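Local coordinates for ferric iron-binding periplasmic protein (PDB 6IVY) that binds ferric iron in the periplasm and probably delivers it to an inner-membrane ABC transporter for uptake into the cell, at residues Gly35-Leu40 with Thr58-Pro63; Ala53-Thr58 with Ala228-Ser233; Thr102-Tyr107 with Ala190-Tyr195; Tyr195-Leu200 with Leu207-His212. All coordinates share one frame; numbering follows the deposited sequence.

Contact 1: residues Gly35-Leu40 with Thr58-Pro63. With FE (Fe (III) ion), chain D.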
loop_
_atom_site.group_PDB
_atom_site.type_symbol
_atom_site.label_atom_id
_atom_site.label_comp_id
_atom_site.label_asym_id
_atom_site.label_seq_id
_atom_site.Cartn_x
_atom_site.Cartn_y
_atom_site.Cartn_z
ATOM N N GLY A 35 13.441 -3.232 -1.371
ATOM C CA GLY A 35 13.088 -4.324 -0.480
ATOM C C GLY A 35 11.627 -4.248 -0.073
ATOM O O GLY A 35 10.864 -3.423 -0.580
ATOM N N GLY A 36 11.242 -5.137 0.853
ATOM C CA GLY A 36 9.925 -5.052 1.456
ATOM C C GLY A 36 9.857 -3.927 2.483
ATOM O O GLY A 36 10.859 -3.569 3.113
ATOM N N ASP A 37 8.657 -3.343 2.625
ATOM C CA ASP A 37 8.432 -2.279 3.612
ATOM C C ASP A 37 9.029 -2.657 4.970
ATOM O O ASP A 37 9.902 -1.959 5.509
ATOM C CB ASP A 37 6.932 -2.011 3.788
ATOM C CG ASP A 37 6.293 -1.257 2.619
ATOM O OD1 ASP A 37 7.000 -0.793 1.693
ATOM O OD2 ASP A 37 5.037 -1.140 2.646
ATOM N N GLY A 38 8.574 -3.788 5.526
ATOM C CA GLY A 38 8.996 -4.174 6.866
ATOM C C GLY A 38 10.467 -4.552 6.942
ATOM O O GLY A 38 11.156 -4.199 7.899
ATOM N N GLN A 39 10.947 -5.311 5.957
ATOM C CA GLN A 39 12.369 -5.618 5.827
ATOM C C GLN A 39 13.219 -4.355 5.894
ATOM O O GLN A 39 14.189 -4.271 6.660
ATOM C CB GLN A 39 12.572 -6.356 4.501
ATOM C CG GLN A 39 13.983 -6.581 4.035
ATOM C CD GLN A 39 14.019 -7.376 2.721
ATOM O OE1 GLN A 39 13.421 -6.972 1.710
ATOM N NE2 GLN A 39 14.701 -8.521 2.739
ATOM N N LEU A 40 12.871 -3.358 5.079
ATOM C CA LEU A 40 13.610 -2.104 5.087
ATOM C C LEU A 40 13.475 -1.391 6.424
ATOM O O LEU A 40 14.465 -0.875 6.963
ATOM C CB LEU A 40 13.129 -1.207 3.949
ATOM C CG LEU A 40 13.561 -1.697 2.571
ATOM C CD1 LEU A 40 12.702 -1.063 1.514
ATOM C CD2 LEU A 40 15.049 -1.388 2.335
ATOM N N THR A 58 7.583 3.726 1.160
ATOM C CA THR A 58 6.913 2.467 1.453
ATOM C C THR A 58 5.591 2.370 0.708
ATOM O O THR A 58 4.999 3.372 0.313
ATOM C CB THR A 58 6.648 2.289 2.957
ATOM O OG1 THR A 58 5.787 3.331 3.432
ATOM C CG2 THR A 58 7.964 2.306 3.753
ATOM N N GLU A 59 5.130 1.134 0.526
ATOM C CA GLU A 59 3.801 0.907 -0.030
ATOM C C GLU A 59 2.694 1.186 0.978
ATOM O O GLU A 59 1.572 1.521 0.584
ATOM C CB GLU A 59 3.680 -0.537 -0.517
ATOM C CG GLU A 59 4.562 -0.872 -1.705
ATOM C CD GLU A 59 4.182 -2.181 -2.339
ATOM O OE1 GLU A 59 3.055 -2.269 -2.853
ATOM O OE2 GLU A 59 5.008 -3.123 -2.308
ATOM N N GLU A 60 2.979 1.053 2.272
ATOM C CA GLU A 60 1.946 1.100 3.304
ATOM C C GLU A 60 2.475 1.879 4.500
ATOM O O GLU A 60 3.688 2.031 4.670
ATOM C CB GLU A 60 1.540 -0.315 3.751
ATOM C CG GLU A 60 1.528 -1.336 2.633
ATOM C CD GLU A 60 0.323 -1.152 1.709
ATOM O OE1 GLU A 60 0.333 -1.673 0.574
ATOM O OE2 GLU A 60 -0.644 -0.481 2.120
ATOM N N SER A 61 1.551 2.349 5.356
ATOM C CA SER A 61 1.950 3.279 6.422
ATOM C C SER A 61 2.457 2.675 7.739
ATOM O O SER A 61 3.207 3.367 8.447
ATOM C CB SER A 61 0.792 4.244 6.735
ATOM O OG SER A 61 -0.422 3.542 6.955
ATOM N N PRO A 62 2.067 1.459 8.148
ATOM C CA PRO A 62 2.541 0.924 9.456
ATOM C C PRO A 62 4.052 1.042 9.657
ATOM O O PRO A 62 4.497 1.484 10.729
ATOM C CB PRO A 62 2.072 -0.538 9.411
ATOM C CG PRO A 62 0.721 -0.421 8.705
ATOM C CD PRO A 62 0.988 0.599 7.603
ATOM N N PRO A 63 4.892 0.687 8.674
ATOM C CA PRO A 63 6.342 0.844 8.903
ATOM C C PRO A 63 6.762 2.282 9.166
ATOM O O PRO A 63 7.706 2.500 9.936
ATOM C CB PRO A 63 6.976 0.314 7.606
ATOM C CG PRO A 63 5.923 -0.454 6.930
ATOM C CD PRO A 63 4.621 0.151 7.322
HETATM FE FE FE D . 1.980 -3.827 -3.824
HETATM O O HOH W 1 6.987 -3.443 0.123
HETATM O O HOH W 2 3.544 -5.173 -3.020
#
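The carboxylate of D37 lies against the backbone turn at T58-E60, its OD1 close to the CA and CB of T58, while D37 CB rests 3.6 Å from P63 CG. The main bond runs from E59 N to D37 OD1, 2.9 Å long and fairly straight at 162°, and meets the oxygen on its syn side. E59 N also makes a weak bond to D37 OD2, and E60 N makes another weak one to D37 OD2 at 3.0 Å. A chi1 of -74° sets D37 CG beside the backbone N and carries the carboxylate towards these two successive amides. This joins the first turn of helix 37-47, with G36 as N-cap, to the loop leading into helix 62-69, in a lobe of the periplasmic binding protein fold. The loop carries a metal ligand: E59 OE1 binds the ferric ion at 2.1 Å and also accepts a bond from R101, while E59 OE2 takes one from a water that is itself bound to iron. D37 is thus a second-shell residue, consistent with positioning the backbone that carries E59. T58 OG1 donates to E60 O, 2.8 Å away, and the carboxylate of E60 forms a salt bridge with R101.

Contact 2: residues Ala53-Thr58 with Ala228-Ser233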
loop_
_atom_site.group_PDB
_atom_site.type_symbol
_atom_site.label_atom_id
_atom_site.label_comp_id
_atom_site.label_asym_id
_atom_site.label_seq_id
_atom_site.Cartn_x
_atom_site.Cartn_y
_atom_site.Cartn_z
ATOM N N ALA A 53 20.660 5.232 4.530
ATOM C CA ALA A 53 19.432 5.687 3.882
ATOM C C ALA A 53 19.167 7.158 4.173
ATOM O O ALA A 53 19.185 7.586 5.329
ATOM C CB ALA A 53 18.244 4.849 4.357
ATOM N N ASP A 54 18.893 7.931 3.123
ATOM C CA ASP A 54 18.434 9.304 3.302
ATOM C C ASP A 54 16.906 9.429 3.287
ATOM O O ASP A 54 16.342 10.238 4.029
ATOM C CB ASP A 54 19.046 10.197 2.217
ATOM C CG ASP A 54 20.568 10.178 2.251
ATOM O OD1 ASP A 54 21.193 9.654 1.294
ATOM O OD2 ASP A 54 21.126 10.670 3.260
ATOM N N VAL A 55 16.218 8.656 2.455
ATOM C CA VAL A 55 14.763 8.726 2.342
ATOM C C VAL A 55 14.243 7.300 2.363
ATOM O O VAL A 55 14.888 6.387 1.839
ATOM C CB VAL A 55 14.310 9.465 1.056
ATOM C CG1 VAL A 55 12.836 9.207 0.748
ATOM C CG2 VAL A 55 14.566 10.974 1.151
ATOM N N LEU A 56 13.090 7.099 2.984
ATOM C CA LEU A 56 12.412 5.817 2.935
ATOM C C LEU A 56 11.051 6.024 2.297
ATOM O O LEU A 56 10.362 7.008 2.599
ATOM C CB LEU A 56 12.282 5.223 4.328
ATOM C CG LEU A 56 11.302 4.064 4.494
ATOM C CD1 LEU A 56 11.767 2.788 3.778
ATOM C CD2 LEU A 56 11.129 3.849 5.999
ATOM N N TYR A 57 10.695 5.100 1.393
ATOM C CA TYR A 57 9.484 5.135 0.576
ATOM C C TYR A 57 8.833 3.767 0.694
ATOM O O TYR A 57 9.465 2.755 0.369
ATOM C CB TYR A 57 9.850 5.425 -0.883
ATOM C CG TYR A 57 8.732 5.646 -1.901
ATOM C CD1 TYR A 57 7.468 6.102 -1.529
ATOM C CD2 TYR A 57 8.985 5.424 -3.268
ATOM C CE1 TYR A 57 6.469 6.329 -2.490
ATOM C CE2 TYR A 57 8.013 5.651 -4.224
ATOM C CZ TYR A 57 6.758 6.103 -3.843
ATOM O OH TYR A 57 5.815 6.298 -4.830
ATOM N N THR A 58 7.583 3.726 1.160
ATOM C CA THR A 58 6.913 2.467 1.453
ATOM C C THR A 58 5.591 2.370 0.708
ATOM O O THR A 58 4.999 3.372 0.313
ATOM C CB THR A 58 6.648 2.289 2.957
ATOM O OG1 THR A 58 5.787 3.331 3.432
ATOM C CG2 THR A 58 7.964 2.306 3.753
ATOM N N ALA A 228 6.354 8.378 2.544
ATOM C CA ALA A 228 7.799 8.557 2.513
ATOM C C ALA A 228 8.244 9.423 3.687
ATOM O O ALA A 228 7.441 10.132 4.297
ATOM C CB ALA A 228 8.263 9.185 1.187
ATOM N N ALA A 229 9.537 9.347 4.008
ATOM C CA ALA A 229 10.076 10.109 5.127
ATOM C C ALA A 229 11.568 10.326 4.915
ATOM O O ALA A 229 12.222 9.599 4.156
ATOM C CB ALA A 229 9.815 9.402 6.467
ATOM N N VAL A 230 12.091 11.347 5.599
ATOM C CA VAL A 230 13.518 11.663 5.631
ATOM C C VAL A 230 14.091 11.074 6.915
ATOM O O VAL A 230 13.497 11.225 7.993
ATOM C CB VAL A 230 13.758 13.185 5.567
ATOM C CG1 VAL A 230 15.219 13.509 5.852
ATOM C CG2 VAL A 230 13.350 13.762 4.190
ATOM N N LEU A 231 15.216 10.375 6.809
ATOM C CA LEU A 231 15.832 9.775 7.986
ATOM C C LEU A 231 16.548 10.844 8.808
ATOM O O LEU A 231 17.325 11.630 8.265
ATOM C CB LEU A 231 16.813 8.668 7.587
ATOM C CG LEU A 231 16.227 7.317 7.175
ATOM C CD1 LEU A 231 15.287 6.855 8.296
ATOM C CD2 LEU A 231 15.524 7.320 5.812
ATOM N N LYS A 232 16.275 10.871 10.124
ATOM C CA LYS A 232 16.936 11.822 11.013
ATOM C C LYS A 232 18.456 11.738 10.913
ATOM O O LYS A 232 19.143 12.752 11.048
ATOM C CB LYS A 232 16.476 11.580 12.458
ATOM C CG LYS A 232 16.645 12.776 13.390
ATOM C CD LYS A 232 15.578 12.798 14.493
ATOM C CE LYS A 232 15.797 13.958 15.492
ATOM N NZ LYS A 232 16.090 15.283 14.833
ATOM N N SER A 233 18.995 10.551 10.649
ATOM C CA SER A 233 20.435 10.369 10.504
ATOM C C SER A 233 20.986 10.867 9.166
ATOM O O SER A 233 22.210 10.860 8.984
ATOM C CB SER A 233 20.777 8.889 10.680
ATOM O OG SER A 233 20.226 8.121 9.613
HETATM O O HOH W 3 21.377 8.297 7.050
#
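Strands 55-57 and 228-230 run antiparallel, their short axes at 169° and 4.7 Å apart. V55 faces V230 and Y57 faces A228 as non-hydrogen-bonded pairs, while L56 and A229 form the hydrogen-bonded pair between them. L56 N donates to A229 O and A229 N returns a bond to L56 O, both 2.9 Å long. L231 N also donates to D54 O at 3.0 Å, an almost straight bond (172°). Strand 55-57 also pairs in parallel with strand 3-8, and strand 223-230 returns to its other side from far along the chain, in one lobe of the periplasmic binding protein fold. V55, Y57, A228 and V230 share a face packed on helix 237-248: V55 CG2 lies 4.3 Å from V230 CG2, and the CB of A228 approaches Y57 CD1 obliquely. L231 points toward segment 53-58, its CG anti to the carbonyl carbon (chi1 -77°). L231 CD2 touches A53 CB at 4.0 Å and also packs on L56 CB, with I44 of helix 37-47 touching L56 and L231. Next to L231, a water bridges A53 O and S233 OG, donating to the former and accepting from the latter.

Contact 3: residues Thr102-Tyr107 with Ala190-Tyr195. With FE (Fe (III) ion), chain D; PO4 (phosphate ion), chain C.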
loop_
_atom_site.group_PDB
_atom_site.type_symbol
_atom_site.label_atom_id
_atom_site.label_comp_id
_atom_site.label_asym_id
_atom_site.label_seq_id
_atom_site.Cartn_x
_atom_site.Cartn_y
_atom_site.Cartn_z
ATOM N N THR A 102 -6.134 0.962 -2.862
ATOM C CA THR A 102 -7.347 0.499 -2.193
ATOM C C THR A 102 -7.562 -0.993 -2.434
ATOM O O THR A 102 -7.108 -1.567 -3.430
ATOM C CB THR A 102 -8.579 1.302 -2.640
ATOM O OG1 THR A 102 -9.679 0.985 -1.787
ATOM C CG2 THR A 102 -8.953 0.967 -4.113
ATOM N N ARG A 103 -8.283 -1.612 -1.504
ATOM C CA ARG A 103 -8.510 -3.045 -1.550
ATOM C C ARG A 103 -9.599 -3.385 -2.565
ATOM O O ARG A 103 -10.599 -2.672 -2.692
ATOM C CB ARG A 103 -8.893 -3.541 -0.158
ATOM C CG ARG A 103 -7.789 -3.300 0.855
ATOM C CD ARG A 103 -6.560 -4.088 0.457
ATOM N NE ARG A 103 -6.756 -5.533 0.610
ATOM C CZ ARG A 103 -5.880 -6.459 0.216
ATOM N NH1 ARG A 103 -4.737 -6.112 -0.374
ATOM N NH2 ARG A 103 -6.140 -7.736 0.419
ATOM N N VAL A 104 -9.390 -4.467 -3.308
ATOM C CA VAL A 104 -10.347 -4.899 -4.318
ATOM C C VAL A 104 -10.540 -6.404 -4.236
ATOM O O VAL A 104 -9.707 -7.137 -3.698
ATOM C CB VAL A 104 -9.907 -4.519 -5.749
ATOM C CG1 VAL A 104 -9.919 -3.010 -5.935
ATOM C CG2 VAL A 104 -8.540 -5.101 -6.056
ATOM N N LEU A 105 -11.640 -6.865 -4.825
ATOM C CA LEU A 105 -11.846 -8.287 -5.099
ATOM C C LEU A 105 -11.778 -8.462 -6.613
ATOM O O LEU A 105 -12.751 -8.183 -7.319
ATOM C CB LEU A 105 -13.176 -8.779 -4.530
ATOM C CG LEU A 105 -13.507 -10.268 -4.723
ATOM C CD1 LEU A 105 -12.581 -11.193 -3.911
ATOM C CD2 LEU A 105 -14.970 -10.525 -4.372
ATOM N N ALA A 106 -10.616 -8.886 -7.115
ATOM C CA ALA A 106 -10.500 -9.229 -8.531
ATOM C C ALA A 106 -11.226 -10.538 -8.785
ATOM O O ALA A 106 -11.180 -11.446 -7.955
ATOM C CB ALA A 106 -9.032 -9.379 -8.951
ATOM N N TYR A 107 -11.899 -10.639 -9.935
ATOM C CA TYR A 107 -12.651 -11.852 -10.237
ATOM C C TYR A 107 -12.685 -12.086 -11.737
ATOM O O TYR A 107 -12.484 -11.168 -12.543
ATOM C CB TYR A 107 -14.078 -11.797 -9.696
ATOM C CG TYR A 107 -14.956 -10.779 -10.388
ATOM C CD1 TYR A 107 -14.753 -9.420 -10.205
ATOM C CD2 TYR A 107 -15.992 -11.181 -11.224
ATOM C CE1 TYR A 107 -15.560 -8.476 -10.833
ATOM C CE2 TYR A 107 -16.803 -10.256 -11.856
ATOM C CZ TYR A 107 -16.587 -8.908 -11.661
ATOM O OH TYR A 107 -17.399 -7.993 -12.297
ATOM N N ALA A 190 -9.738 -13.072 -6.121
ATOM C CA ALA A 190 -8.641 -12.865 -5.180
ATOM C C ALA A 190 -8.723 -11.471 -4.574
ATOM O O ALA A 190 -9.178 -10.518 -5.213
ATOM C CB ALA A 190 -7.272 -13.068 -5.842
ATOM N N LEU A 191 -8.274 -11.365 -3.327
ATOM C CA LEU A 191 -8.169 -10.089 -2.645
ATOM C C LEU A 191 -6.790 -9.502 -2.915
ATOM O O LEU A 191 -5.789 -10.066 -2.473
ATOM C CB LEU A 191 -8.383 -10.272 -1.144
ATOM C CG LEU A 191 -9.759 -10.766 -0.705
ATOM C CD1 LEU A 191 -9.713 -11.235 0.742
ATOM C CD2 LEU A 191 -10.817 -9.690 -0.913
ATOM N N ILE A 192 -6.734 -8.365 -3.615
ATOM C CA ILE A 192 -5.457 -7.714 -3.920
ATOM C C ILE A 192 -5.637 -6.202 -3.796
ATOM O O ILE A 192 -6.673 -5.738 -3.315
ATOM C CB ILE A 192 -4.946 -8.106 -5.324
ATOM C CG1 ILE A 192 -5.963 -7.712 -6.394
ATOM C CG2 ILE A 192 -4.646 -9.616 -5.411
ATOM C CD1 ILE A 192 -5.456 -7.905 -7.851
ATOM N N ASN A 193 -4.639 -5.419 -4.214
ATOM C CA ASN A 193 -4.816 -3.978 -4.336
ATOM C C ASN A 193 -5.230 -3.622 -5.759
ATOM O O ASN A 193 -5.028 -4.395 -6.699
ATOM C CB ASN A 193 -3.538 -3.215 -3.949
ATOM C CG ASN A 193 -3.104 -3.508 -2.534
ATOM O OD1 ASN A 193 -3.945 -3.734 -1.645
ATOM N ND2 ASN A 193 -1.786 -3.541 -2.313
ATOM N N ASN A 194 -5.801 -2.423 -5.911
ATOM C CA ASN A 194 -6.446 -2.067 -7.177
ATOM C C ASN A 194 -5.450 -1.974 -8.333
ATOM O O ASN A 194 -5.780 -2.318 -9.480
ATOM C CB ASN A 194 -7.169 -0.738 -7.020
ATOM C CG ASN A 194 -6.207 0.404 -6.808
ATOM O OD1 ASN A 194 -5.475 0.415 -5.824
ATOM N ND2 ASN A 194 -6.179 1.357 -7.744
ATOM N N TYR A 195 -4.229 -1.501 -8.062
ATOM C CA TYR A 195 -3.343 -1.105 -9.147
ATOM C C TYR A 195 -2.802 -2.298 -9.926
ATOM O O TYR A 195 -2.371 -2.133 -11.070
ATOM C CB TYR A 195 -2.191 -0.248 -8.603
ATOM C CG TYR A 195 -1.409 -0.875 -7.457
ATOM C CD1 TYR A 195 -0.309 -1.701 -7.711
ATOM C CD2 TYR A 195 -1.764 -0.637 -6.121
ATOM C CE1 TYR A 195 0.412 -2.280 -6.674
ATOM C CE2 TYR A 195 -1.041 -1.205 -5.076
ATOM C CZ TYR A 195 0.031 -2.040 -5.369
ATOM O OH TYR A 195 0.732 -2.618 -4.359
HETATM FE FE FE D . 1.980 -3.827 -3.824
HETATM P P PO4 C . 1.329 -4.862 -0.734
HETATM O O1 PO4 C . 1.868 -3.804 0.236
HETATM O O2 PO4 C . 1.204 -4.293 -2.115
HETATM O O3 PO4 C . 2.310 -6.006 -0.786
HETATM O O4 PO4 C . -0.041 -5.338 -0.277
HETATM O O HOH W 4 -4.712 -10.381 -0.079
HETATM O O HOH W 2 3.544 -5.173 -3.020
#
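R103 and N193 meet with their flat groups turned steeply, the guanidinium and amide planes 77° apart. The R103 chain, bent at chi2 and chi3, curls back across the neighbouring strand, so that NH1 donates to N193 OD1 over 2.8 Å. That oxygen lies near the guanidinium plane, yet the donor stands above the plane of the amide. I192 O lies over one face of the guanidinium, and NH2 is linked through a water to L191 O. N193 directs ND2 the other way, to O4 of a bound phosphate at 3.2 Å. N194 crosses T102 at about a right angle: its OD1 accepts from T102 N at 3.1 Å, while its backbone N donates to T102 O. Farther along, side chains lie on alternate faces. V104 CG2 meets I192 CG1 at 3.7 Å, where A106 CB also approaches I192 CD1; on the other side the L105 and L191 side chains cross obliquely, L105 CD1 lying 3.8 Å from L191 CD2. Backbone bonds join V104 with I192 and A106 with A190 in both directions, an antiparallel pairing. Past this ladder, Y195 OH binds the ferric ion at 1.8 Å, the metal lying in the ring plane. O2 of the phosphate, probably from the crystallisation liquor, binds it too, in the place of this family's anion. A tyrosine just after a strand, binding iron beside an anion, is characteristic of ferric-binding proteins.

Contact 4: residues Tyr195-Leu200 with Leu207-His212. With FE (Fe (III) ion), chain D.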
loop_
_atom_site.group_PDB
_atom_site.type_symbol
_atom_site.label_atom_id
_atom_site.label_comp_id
_atom_site.label_asym_id
_atom_site.label_seq_id
_atom_site.Cartn_x
_atom_site.Cartn_y
_atom_site.Cartn_z
ATOM N N TYR A 195 -4.229 -1.501 -8.062
ATOM C CA TYR A 195 -3.343 -1.105 -9.147
ATOM C C TYR A 195 -2.802 -2.298 -9.926
ATOM O O TYR A 195 -2.371 -2.133 -11.070
ATOM C CB TYR A 195 -2.191 -0.248 -8.603
ATOM C CG TYR A 195 -1.409 -0.875 -7.457
ATOM C CD1 TYR A 195 -0.309 -1.701 -7.711
ATOM C CD2 TYR A 195 -1.764 -0.637 -6.121
ATOM C CE1 TYR A 195 0.412 -2.280 -6.674
ATOM C CE2 TYR A 195 -1.041 -1.205 -5.076
ATOM C CZ TYR A 195 0.031 -2.040 -5.369
ATOM O OH TYR A 195 0.732 -2.618 -4.359
ATOM N N TYR A 196 -2.837 -3.493 -9.349
ATOM C CA TYR A 196 -2.226 -4.646 -9.998
ATOM C C TYR A 196 -2.943 -5.009 -11.292
ATOM O O TYR A 196 -2.312 -5.456 -12.255
ATOM C CB TYR A 196 -2.227 -5.830 -9.043
ATOM C CG TYR A 196 -1.225 -5.715 -7.914
ATOM C CD1 TYR A 196 0.136 -5.968 -8.133
ATOM C CD2 TYR A 196 -1.636 -5.364 -6.631
ATOM C CE1 TYR A 196 1.058 -5.874 -7.092
ATOM C CE2 TYR A 196 -0.734 -5.253 -5.594
ATOM C CZ TYR A 196 0.607 -5.517 -5.827
ATOM O OH TYR A 196 1.488 -5.435 -4.788
ATOM N N TRP A 197 -4.255 -4.840 -11.325
ATOM C CA TRP A 197 -5.011 -5.077 -12.547
ATOM C C TRP A 197 -4.536 -4.160 -13.673
ATOM O O TRP A 197 -4.357 -4.601 -14.815
ATOM C CB TRP A 197 -6.501 -4.874 -12.244
ATOM C CG TRP A 197 -7.446 -5.205 -13.335
ATOM C CD1 TRP A 197 -8.118 -6.376 -13.503
ATOM C CD2 TRP A 197 -7.878 -4.336 -14.389
ATOM N NE1 TRP A 197 -8.926 -6.307 -14.619
ATOM C CE2 TRP A 197 -8.798 -5.062 -15.178
ATOM C CE3 TRP A 197 -7.557 -3.024 -14.758
ATOM C CZ2 TRP A 197 -9.404 -4.516 -16.312
ATOM C CZ3 TRP A 197 -8.162 -2.483 -15.892
ATOM C CH2 TRP A 197 -9.078 -3.226 -16.646
ATOM N N TYR A 198 -4.294 -2.882 -13.359
ATOM C CA TYR A 198 -3.845 -1.949 -14.385
ATOM C C TYR A 198 -2.464 -2.304 -14.912
ATOM O O TYR A 198 -2.210 -2.141 -16.111
ATOM C CB TYR A 198 -3.877 -0.527 -13.838
ATOM C CG TYR A 198 -5.282 -0.063 -13.571
ATOM C CD1 TYR A 198 -6.037 0.549 -14.570
ATOM C CD2 TYR A 198 -5.873 -0.270 -12.331
ATOM C CE1 TYR A 198 -7.344 0.963 -14.329
ATOM C CE2 TYR A 198 -7.170 0.127 -12.085
ATOM C CZ TYR A 198 -7.902 0.743 -13.079
ATOM O OH TYR A 198 -9.190 1.145 -12.798
ATOM N N THR A 199 -1.578 -2.825 -14.056
ATOM C CA THR A 199 -0.283 -3.303 -14.539
ATOM C C THR A 199 -0.449 -4.485 -15.490
ATOM O O THR A 199 0.166 -4.524 -16.562
ATOM C CB THR A 199 0.627 -3.695 -13.371
ATOM O OG1 THR A 199 0.774 -2.582 -12.492
ATOM C CG2 THR A 199 2.015 -4.106 -13.882
ATOM N N LEU A 200 -1.259 -5.475 -15.109
ATOM C CA LEU A 200 -1.453 -6.607 -16.015
ATOM C C LEU A 200 -2.200 -6.187 -17.273
ATOM O O LEU A 200 -1.998 -6.777 -18.337
ATOM C CB LEU A 200 -2.188 -7.755 -15.306
ATOM C CG LEU A 200 -2.131 -9.156 -15.948
ATOM C CD1 LEU A 200 -0.701 -9.649 -16.075
ATOM C CD2 LEU A 200 -2.984 -10.183 -15.173
ATOM N N LEU A 207 -7.870 -7.865 -20.829
ATOM C CA LEU A 207 -7.934 -8.800 -19.713
ATOM C C LEU A 207 -9.320 -9.411 -19.617
ATOM O O LEU A 207 -10.321 -8.753 -19.899
ATOM C CB LEU A 207 -7.608 -8.113 -18.377
ATOM C CG LEU A 207 -6.198 -7.586 -18.091
ATOM C CD1 LEU A 207 -6.155 -7.059 -16.672
ATOM C CD2 LEU A 207 -5.126 -8.651 -18.293
ATOM N N ASN A 208 -9.358 -10.678 -19.184
ATOM C CA ASN A 208 -10.606 -11.354 -18.837
ATOM C C ASN A 208 -11.126 -10.906 -17.479
ATOM O O ASN A 208 -12.338 -10.751 -17.290
ATOM C CB ASN A 208 -10.408 -12.876 -18.808
ATOM C CG ASN A 208 -10.173 -13.466 -20.188
ATOM O OD1 ASN A 208 -10.758 -13.018 -21.178
ATOM N ND2 ASN A 208 -9.305 -14.472 -20.261
ATOM N N SER A 209 -10.228 -10.723 -16.519
ATOM C CA SER A 209 -10.654 -10.426 -15.161
ATOM C C SER A 209 -11.183 -9.003 -15.051
ATOM O O SER A 209 -10.911 -8.139 -15.890
ATOM C CB SER A 209 -9.496 -10.638 -14.188
ATOM O OG SER A 209 -8.275 -10.259 -14.790
ATOM N N ARG A 210 -11.943 -8.769 -13.986
ATOM C CA ARG A 210 -12.534 -7.479 -13.665
ATOM C C ARG A 210 -12.331 -7.221 -12.178
ATOM O O ARG A 210 -12.049 -8.143 -11.415
ATOM C CB ARG A 210 -14.029 -7.455 -14.008
ATOM C CG ARG A 210 -14.317 -7.596 -15.493
ATOM C CD ARG A 210 -13.881 -6.331 -16.262
ATOM N NE ARG A 210 -14.179 -6.449 -17.693
ATOM C CZ ARG A 210 -13.317 -6.879 -18.610
ATOM N NH1 ARG A 210 -12.074 -7.215 -18.269
ATOM N NH2 ARG A 210 -13.697 -6.959 -19.882
ATOM N N LEU A 211 -12.470 -5.964 -11.764
ATOM C CA LEU A 211 -12.319 -5.610 -10.356
ATOM C C LEU A 211 -13.677 -5.335 -9.733
ATOM O O LEU A 211 -14.521 -4.659 -10.325
ATOM C CB LEU A 211 -11.417 -4.387 -10.171
ATOM C CG LEU A 211 -9.935 -4.643 -10.487
ATOM C CD1 LEU A 211 -9.122 -3.423 -10.134
ATOM C CD2 LEU A 211 -9.408 -5.865 -9.724
ATOM N N HIS A 212 -13.877 -5.862 -8.529
ATOM C CA HIS A 212 -15.057 -5.579 -7.733
ATOM C C HIS A 212 -14.646 -4.800 -6.494
ATOM O O HIS A 212 -13.681 -5.171 -5.814
ATOM C CB HIS A 212 -15.776 -6.861 -7.314
ATOM C CG HIS A 212 -16.934 -6.613 -6.401
ATOM N ND1 HIS A 212 -18.122 -6.066 -6.844
ATOM C CD2 HIS A 212 -17.078 -6.800 -5.067
ATOM C CE1 HIS A 212 -18.954 -5.947 -5.823
ATOM N NE2 HIS A 212 -18.346 -6.389 -4.737
HETATM FE FE FE D . 1.980 -3.827 -3.824
HETATM O O HOH W 2 3.544 -5.173 -3.020
#
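The indole of W197 is sandwiched between two leucines. L207 CD1 sits over one face, 3.6 Å from the centroid of the five-membered ring and only 13° off its normal, a CH-pi contact. L211 CG lies over the opposite face, 4.2 Å from the centroid of the W197 five-membered ring and farther from the normal, while L211 CD1 packs on W197 CB at 3.7 Å. At the ring edge W197 NE1 donates to S209 O over 3.0 Å; the acceptor is in the indole plane, and the bond is straight at 165°, but the donor stands high above the carbonyl plane. R210 NH1 reaches S209 O from the other face of that plane, at 2.8 Å, so two donors grip it; NH1 also bonds to L207 O. A chi1 of -174°, placing CG opposite the backbone N, extends W197 from its helix into the gap between the leucines. A turn later, L200 CG meets L207 CD2 at 3.8 Å. W197 CE3 lies over the centre of the Y198 ring, whose OH bonds to A274 O. Y195 and Y196, in the same segment, bind the ferric ion through their hydroxyl oxygens, the site completed by H11, E59, phosphate and water. Helix 195-204 is thus secured beside strand 210-212, antiparallel to it, while L211 continues onto V104 and A106 of strand 96-107 and L200 and S209 touch helix 175-183.

From the N terminus, contact 1 closes the first short loop, bringing the start of helix 37-47 to the turn after strand 55-57. Contact 2 opens before contact 1 is complete, so the two cross and share T58; it then closes a loop of some 170 residues when strand 223-230 returns to the same lobe. Within that long loop lie contacts 3 and 4, in series. Contact 3 closes a loop of about 80 residues by joining strands 96-107 and 189-193, and contact 4 is a short return from helix 195-204 to strand 210-212; they share Y195 and meet through strand 96-107. Contacts 1, 3 and 4 converge on the ferric ion, linking the two lobes, whereas contact 2 lies farther off.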